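Local coordinates for protein leukotriene A-4 hydrolase (Saccharomyces cerevisiae, PDB 2XQ0) that removes amino-terminal residues from di- and tripeptides as a zinc-dependent aminopeptidase of the M1 family and has low epoxide hydrolase activity in vitro, at residues T327-R332 against H399-L404; E452-L455 against M460-R463; Q510-L515 against V560-K565. All coordinates share one frame; numbering follows the deposited sequence.

In the fold
Interaction 1 lies in the catalytic domain, interaction 2 at a short helix and the loop after it, and interaction 3 in the C-terminal helical domain. Interactions 1 and 2 have centres 15 Å apart and touch through His-399 and Trp-454, whose rings meet with CD2 of His-399 4.0 Å from NE1 of Trp-454. Helix 388-403 carries Glu-401 of interaction 1, packs against Trp-454 of interaction 2 and also bears the proton donor Tyr-390, whose side chain is about 11 Å from that of Pro-461. In interaction 1 the side chain of Tyr-329 is about 11 Å from the zinc. Interaction 3 is centred 28 Å from interaction 1 and 30 Å from interaction 2, yet the side chain of Val-512 is about 13 Å from bound bestatin.

Interaction 1 (T327-R332 against H399-L404); sequences TVYLER and HLETIL
Tyr-329, on helix 321-339, and Glu-401, near the C-terminal end of helix 388-403, reach toward each other and make the whole contact between segments 327-332 and 399-404. Their CA atoms remain 10.1 Å apart, so the two backbones do not pack here and the side chains bridge the gap.

The direct interaction is one hydrogen bond. The phenol is the donor, and OH of Tyr-329 lies 2.4 Å from OE1 of Glu-401, a very short separation whose exact length is doubtful. The oxygen arrives at the edge of the ring, in its plane, and also sits 3.0 Å from CE1 of Tyr-329. Ring and carboxylate are not coplanar: their planes are turned 68° apart. Both first torsions set the side chain trans to the main-chain nitrogen (chi1 176° for Tyr-329, 178° for Glu-401), and the extended chain of Glu-401 carries its carboxylate to the phenol.

Charged neighbours complete the polar cluster. Arg-344 forms a salt bridge with OE2 of Glu-401, while NH1 of Arg-333 hydrogen-bonds to OH of Tyr-329. The carboxylate is thus held through both oxygens, and the buried phenol has partners on two residues; the salt bridge to Arg-344 probably helps to keep Glu-401 ionised.

Apolar contacts frame the tyrosine, which touches Ile-414 of helix 407-420 and Leu-397 of helix 388-403. The arrangement is a buried polar tie between helices of the thermolysin-like catalytic domain of M1 peptidases: helix 321-339 supplies the zinc ligand Glu-324, and helix 388-403 supplies Tyr-390.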
# COMPACT_ATOMS: atom_id res chain seq x y z
N THR A 327 3.22 9.68 4.32
CA THR A 327 4.18 8.66 3.86
C THR A 327 4.81 9.02 2.52
O THR A 327 6.02 8.94 2.36
CB THR A 327 3.55 7.26 3.80
OG1 THR A 327 3.08 6.92 5.11
CG2 THR A 327 4.57 6.20 3.30
N VAL A 328 3.99 9.43 1.55
CA VAL A 328 4.50 9.77 0.23
C VAL A 328 5.42 10.99 0.37
O VAL A 328 6.47 11.06 -0.27
CB VAL A 328 3.34 10.03 -0.80
CG1 VAL A 328 3.90 10.54 -2.14
CG2 VAL A 328 2.50 8.75 -1.05
N TYR A 329 5.01 11.94 1.21
CA TYR A 329 5.84 13.12 1.49
C TYR A 329 7.18 12.71 2.08
O TYR A 329 8.26 13.06 1.57
CB TYR A 329 5.10 14.15 2.40
CG TYR A 329 6.01 15.31 2.75
CD1 TYR A 329 6.21 16.36 1.87
CD2 TYR A 329 6.72 15.30 3.94
CE1 TYR A 329 7.08 17.39 2.17
CE2 TYR A 329 7.58 16.31 4.24
CZ TYR A 329 7.77 17.35 3.35
OH TYR A 329 8.64 18.36 3.66
N LEU A 330 7.13 11.93 3.15
CA LEU A 330 8.36 11.46 3.79
C LEU A 330 9.26 10.61 2.88
O LEU A 330 10.46 10.82 2.84
CB LEU A 330 8.04 10.71 5.09
CG LEU A 330 7.45 11.61 6.18
CD1 LEU A 330 6.94 10.77 7.37
CD2 LEU A 330 8.46 12.68 6.63
N GLU A 331 8.67 9.68 2.14
CA GLU A 331 9.36 8.84 1.16
C GLU A 331 10.16 9.72 0.20
O GLU A 331 11.34 9.47 -0.04
CB GLU A 331 8.31 8.06 0.36
CG GLU A 331 8.81 7.28 -0.87
CD GLU A 331 7.66 6.77 -1.73
OE1 GLU A 331 6.46 6.98 -1.37
OE2 GLU A 331 7.94 6.15 -2.78
N ARG A 332 9.51 10.74 -0.35
CA ARG A 332 10.15 11.64 -1.28
C ARG A 332 11.23 12.52 -0.62
O ARG A 332 12.20 12.86 -1.26
CB ARG A 332 9.14 12.43 -2.10
CG ARG A 332 8.37 11.50 -3.05
CD ARG A 332 7.34 12.21 -3.87
NE ARG A 332 6.66 11.23 -4.71
CZ ARG A 332 5.41 11.33 -5.13
NH1 ARG A 332 4.66 12.38 -4.79
NH2 ARG A 332 4.89 10.37 -5.87
N HIS A 399 3.07 21.87 -0.45
CA HIS A 399 2.64 23.26 -0.47
C HIS A 399 2.97 23.95 0.85
O HIS A 399 3.52 25.05 0.88
CB HIS A 399 1.14 23.35 -0.75
CG HIS A 399 0.60 24.75 -0.80
ND1 HIS A 399 1.05 25.68 -1.71
CD2 HIS A 399 -0.33 25.37 -0.05
CE1 HIS A 399 0.41 26.82 -1.52
NE2 HIS A 399 -0.44 26.65 -0.51
N LEU A 400 2.65 23.27 1.95
CA LEU A 400 2.92 23.76 3.29
C LEU A 400 4.42 23.93 3.53
O LEU A 400 4.85 24.95 4.06
CB LEU A 400 2.32 22.81 4.32
CG LEU A 400 0.78 22.84 4.40
CD1 LEU A 400 0.25 21.86 5.45
CD2 LEU A 400 0.26 24.25 4.67
N GLU A 401 5.20 22.92 3.15
CA GLU A 401 6.65 23.01 3.19
C GLU A 401 7.11 24.31 2.52
O GLU A 401 7.91 25.06 3.07
CB GLU A 401 7.28 21.82 2.45
CG GLU A 401 8.79 21.84 2.39
CD GLU A 401 9.37 20.80 1.43
OE1 GLU A 401 9.10 19.58 1.59
OE2 GLU A 401 10.13 21.22 0.51
N THR A 402 6.60 24.56 1.32
CA THR A 402 7.00 25.72 0.53
C THR A 402 6.65 27.05 1.18
O THR A 402 7.52 27.90 1.41
CB THR A 402 6.34 25.68 -0.86
OG1 THR A 402 6.72 24.48 -1.54
CG2 THR A 402 6.75 26.89 -1.68
N ILE A 403 5.37 27.25 1.47
CA ILE A 403 4.90 28.55 1.94
C ILE A 403 5.39 28.87 3.35
O ILE A 403 5.43 30.03 3.75
CB ILE A 403 3.37 28.65 1.91
CG1 ILE A 403 2.75 27.84 3.05
CG2 ILE A 403 2.84 28.20 0.56
CD1 ILE A 403 1.23 27.80 2.99
N LEU A 404 5.78 27.84 4.09
CA LEU A 404 6.26 28.04 5.45
C LEU A 404 7.76 28.34 5.52
O LEU A 404 8.30 28.60 6.60
CB LEU A 404 5.92 26.84 6.33
CG LEU A 404 4.46 26.78 6.76
CD1 LEU A 404 4.05 25.35 7.07
CD2 LEU A 404 4.21 27.70 7.95

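Interaction 2 (E452-L455 against M460-R463); sequences ETWL and MPPR
A short helix, 451-456, and the proline-containing loop that leads from it toward helix 469-484 fold back on each other at this contact, where the indole of Trp-454 meets the consecutive prolines Pro-461 and Pro-462. The chain turns round within a few residues, bringing the CA atoms of Trp-454 and Pro-461 to 6.7 Å.

The six-membered part of the indole does the touching. CB of Pro-461 lies 3.4 Å from CZ3 and 3.6 Å from CH2 of Trp-454, and CG of Pro-461 follows at 3.8 Å from CZ3. CB of Pro-461 comes at a slant to the ring plane, while the side chains as a whole cross at about a right angle. Pro-462 comes differently: its CD stands over one face of the indole, offset toward the rim, 4.0 Å from CZ2 of Trp-454. The torsion of Trp-454 sets CG opposite the carbonyl carbon (chi1 -80°), a setting that swings the far end of the indole to the loop although the CB bond itself is directed neither to it nor from it.

Elsewhere the indole touches Asn-395 and Leu-396 of helix 388-403. Pro-461 is buried, whereas Pro-462 is exposed. No hydrogen bond or other directional bond links the two segments, so the grip between them rests on dispersion between proline methylene groups and the indole.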
# COMPACT_ATOMS: atom_id res chain seq x y z
N GLU A 452 -10.36 24.97 2.44
CA GLU A 452 -11.61 24.43 1.92
C GLU A 452 -11.41 23.68 0.61
O GLU A 452 -12.00 22.63 0.40
CB GLU A 452 -12.62 25.57 1.70
CG GLU A 452 -13.67 25.69 2.79
CD GLU A 452 -14.70 24.59 2.70
OE1 GLU A 452 -14.77 23.93 1.65
OE2 GLU A 452 -15.45 24.39 3.68
N THR A 453 -10.58 24.24 -0.26
CA THR A 453 -10.32 23.61 -1.54
C THR A 453 -9.46 22.36 -1.35
O THR A 453 -9.77 21.30 -1.89
CB THR A 453 -9.65 24.59 -2.52
OG1 THR A 453 -10.59 25.61 -2.86
CG2 THR A 453 -9.23 23.88 -3.79
N TRP A 454 -8.39 22.50 -0.57
CA TRP A 454 -7.48 21.39 -0.35
C TRP A 454 -8.16 20.21 0.33
O TRP A 454 -8.04 19.07 -0.12
CB TRP A 454 -6.27 21.83 0.48
CG TRP A 454 -5.22 22.55 -0.32
CD1 TRP A 454 -4.98 23.89 -0.33
CD2 TRP A 454 -4.27 21.96 -1.21
NE1 TRP A 454 -3.93 24.17 -1.18
CE2 TRP A 454 -3.47 23.00 -1.73
CE3 TRP A 454 -4.00 20.64 -1.62
CZ2 TRP A 454 -2.44 22.78 -2.63
CZ3 TRP A 454 -2.98 20.42 -2.51
CH2 TRP A 454 -2.21 21.49 -3.01
N LEU A 455 -8.88 20.46 1.42
CA LEU A 455 -9.45 19.37 2.20
C LEU A 455 -10.78 18.80 1.68
O LEU A 455 -11.00 17.58 1.74
CB LEU A 455 -9.56 19.77 3.67
CG LEU A 455 -8.24 20.10 4.37
CD1 LEU A 455 -8.50 20.40 5.83
CD2 LEU A 455 -7.23 18.97 4.25
N MET A 460 -8.27 18.01 -9.28
CA MET A 460 -6.84 18.25 -9.11
C MET A 460 -6.61 19.50 -8.28
O MET A 460 -7.28 20.49 -8.47
CB MET A 460 -6.14 18.43 -10.46
CG MET A 460 -6.30 17.26 -11.39
SD MET A 460 -5.41 15.83 -10.77
CE MET A 460 -3.71 16.33 -11.06
N PRO A 461 -5.66 19.45 -7.35
CA PRO A 461 -5.36 20.70 -6.67
C PRO A 461 -4.55 21.62 -7.59
O PRO A 461 -4.22 21.23 -8.70
CB PRO A 461 -4.51 20.24 -5.50
CG PRO A 461 -3.80 19.04 -6.00
CD PRO A 461 -4.67 18.40 -7.04
N PRO A 462 -4.21 22.83 -7.12
CA PRO A 462 -3.36 23.68 -7.95
C PRO A 462 -2.02 23.00 -8.22
O PRO A 462 -1.47 22.36 -7.33
CB PRO A 462 -3.16 24.92 -7.06
CG PRO A 462 -4.34 24.96 -6.19
CD PRO A 462 -4.66 23.51 -5.90
N ARG A 463 -1.49 23.18 -9.43
CA ARG A 463 -0.28 22.45 -9.84
C ARG A 463 1.01 23.14 -9.41
O ARG A 463 1.25 24.31 -9.74
CB ARG A 463 -0.26 22.24 -11.35
CG ARG A 463 0.93 21.39 -11.81
CD ARG A 463 0.81 21.08 -13.29
NE ARG A 463 1.00 22.29 -14.08
CZ ARG A 463 0.70 22.39 -15.38
NH1 ARG A 463 0.16 21.36 -16.01
NH2 ARG A 463 0.93 23.52 -16.02

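Interaction 3 (Q510-L515 against V560-K565); sequences QLVLFL and VFKMFK
Lys-562 lies against Leu-515 and Val-512 with the carbon part of its chain, not with its amino group. Its CG sits beside the backbone nitrogen, and a bend at chi2 (-63°) turns the rest of the chain toward Val-512; beyond that bend the lysine is extended. CB of Lys-562 is 3.3 Å from CD1 of Leu-515, tighter than an ordinary van der Waals separation, and 3.6 Å from CB of the same leucine.

Farther out, CE of Lys-562 reaches 3.6 Å from CG1 of Val-512, the methyl that chi1 of 168° holds anti to the valine nitrogen. The two side chains cross at about a right angle.

The contact joins helices 508-519 and 557-569 of the all-helical C-terminal domain found in leukotriene A4 hydrolases. Their local axes run nearly parallel, 15° apart, with a closest approach of 9.2 Å. Val-559, on the second helix, touches both Val-512 and Leu-515.

Leu-515 also sends CD1 to the partner backbone, 3.7 Å from N of Met-563. NZ of Lys-562 makes a long, weak ion pair with Glu-516, and Lys-565 makes a second such pair with the same carboxylate oxygen.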
# COMPACT_ATOMS: atom_id res chain seq x y z
N GLN A 510 12.82 6.39 -15.72
CA GLN A 510 12.83 7.18 -16.93
C GLN A 510 12.34 6.34 -18.10
O GLN A 510 11.57 6.84 -18.94
CB GLN A 510 14.22 7.78 -17.18
CG GLN A 510 14.55 8.90 -16.22
CD GLN A 510 15.98 9.37 -16.35
OE1 GLN A 510 16.90 8.56 -16.38
NE2 GLN A 510 16.17 10.67 -16.46
N LEU A 511 12.77 5.08 -18.16
CA LEU A 511 12.26 4.15 -19.17
C LEU A 511 10.75 3.98 -19.05
O LEU A 511 10.02 4.01 -20.05
CB LEU A 511 12.94 2.78 -19.05
CG LEU A 511 14.40 2.71 -19.51
CD1 LEU A 511 15.03 1.37 -19.14
CD2 LEU A 511 14.51 2.96 -21.00
N VAL A 512 10.26 3.79 -17.82
CA VAL A 512 8.84 3.69 -17.58
C VAL A 512 8.09 4.94 -18.07
O VAL A 512 7.10 4.84 -18.80
CB VAL A 512 8.55 3.40 -16.10
CG1 VAL A 512 7.08 3.57 -15.79
CG2 VAL A 512 9.01 1.97 -15.77
N LEU A 513 8.58 6.12 -17.67
CA LEU A 513 8.00 7.38 -18.14
C LEU A 513 8.07 7.51 -19.66
O LEU A 513 7.11 7.93 -20.30
CB LEU A 513 8.67 8.58 -17.48
CG LEU A 513 8.12 9.96 -17.93
CD1 LEU A 513 6.66 10.14 -17.55
CD2 LEU A 513 8.94 11.08 -17.37
N PHE A 514 9.22 7.16 -20.24
CA PHE A 514 9.35 7.16 -21.71
C PHE A 514 8.28 6.32 -22.41
O PHE A 514 7.56 6.83 -23.28
CB PHE A 514 10.75 6.69 -22.11
CG PHE A 514 10.93 6.54 -23.60
CD1 PHE A 514 10.83 7.64 -24.44
CD2 PHE A 514 11.21 5.30 -24.15
CE1 PHE A 514 11.00 7.50 -25.81
CE2 PHE A 514 11.38 5.15 -25.52
CZ PHE A 514 11.27 6.26 -26.35
N LEU A 515 8.19 5.04 -22.05
CA LEU A 515 7.22 4.11 -22.65
C LEU A 515 5.80 4.57 -22.39
O LEU A 515 4.92 4.41 -23.24
CB LEU A 515 7.41 2.69 -22.11
CG LEU A 515 8.71 1.97 -22.49
CD1 LEU A 515 8.97 0.78 -21.58
CD2 LEU A 515 8.68 1.55 -23.95
N VAL A 560 9.26 -3.97 -18.07
CA VAL A 560 8.71 -5.07 -18.85
C VAL A 560 7.22 -4.86 -19.09
O VAL A 560 6.73 -5.09 -20.20
CB VAL A 560 8.96 -6.43 -18.16
CG1 VAL A 560 8.06 -7.50 -18.75
CG2 VAL A 560 10.43 -6.82 -18.27
N PHE A 561 6.50 -4.40 -18.07
CA PHE A 561 5.07 -4.17 -18.21
C PHE A 561 4.79 -3.11 -19.25
O PHE A 561 3.93 -3.29 -20.10
CB PHE A 561 4.42 -3.75 -16.90
CG PHE A 561 3.00 -3.29 -17.06
CD1 PHE A 561 1.95 -4.20 -17.03
CD2 PHE A 561 2.70 -1.95 -17.29
CE1 PHE A 561 0.64 -3.79 -17.20
CE2 PHE A 561 1.40 -1.53 -17.46
CZ PHE A 561 0.36 -2.46 -17.41
N LYS A 562 5.51 -1.99 -19.16
CA LYS A 562 5.38 -0.90 -20.12
C LYS A 562 5.71 -1.37 -21.53
O LYS A 562 5.02 -1.02 -22.48
CB LYS A 562 6.29 0.26 -19.73
CG LYS A 562 5.88 0.94 -18.45
CD LYS A 562 4.52 1.58 -18.62
CE LYS A 562 4.08 2.24 -17.33
NZ LYS A 562 2.71 2.78 -17.44
N MET A 563 6.78 -2.15 -21.66
CA MET A 563 7.14 -2.74 -22.95
C MET A 563 5.97 -3.51 -23.52
O MET A 563 5.63 -3.35 -24.69
CB MET A 563 8.34 -3.69 -22.81
CG MET A 563 8.57 -4.55 -24.05
SD MET A 563 9.63 -5.98 -23.79
CE MET A 563 8.65 -6.94 -22.65
N PHE A 564 5.35 -4.34 -22.70
CA PHE A 564 4.18 -5.07 -23.16
C PHE A 564 3.06 -4.12 -23.59
O PHE A 564 2.45 -4.31 -24.65
CB PHE A 564 3.69 -6.05 -22.10
CG PHE A 564 4.41 -7.37 -22.12
CD1 PHE A 564 4.37 -8.16 -23.26
CD2 PHE A 564 5.10 -7.82 -21.02
CE1 PHE A 564 5.02 -9.38 -23.29
CE2 PHE A 564 5.75 -9.05 -21.05
CZ PHE A 564 5.71 -9.82 -22.18
N LYS A 565 2.83 -3.09 -22.79
CA LYS A 565 1.77 -2.12 -23.08
C LYS A 565 2.05 -1.35 -24.37
O LYS A 565 1.16 -1.15 -25.20
CB LYS A 565 1.58 -1.17 -21.90
CG LYS A 565 0.43 -0.19 -22.07
CD LYS A 565 0.45 0.84 -20.95
CE LYS A 565 -0.75 1.76 -21.02
NZ LYS A 565 -0.68 2.85 -20.01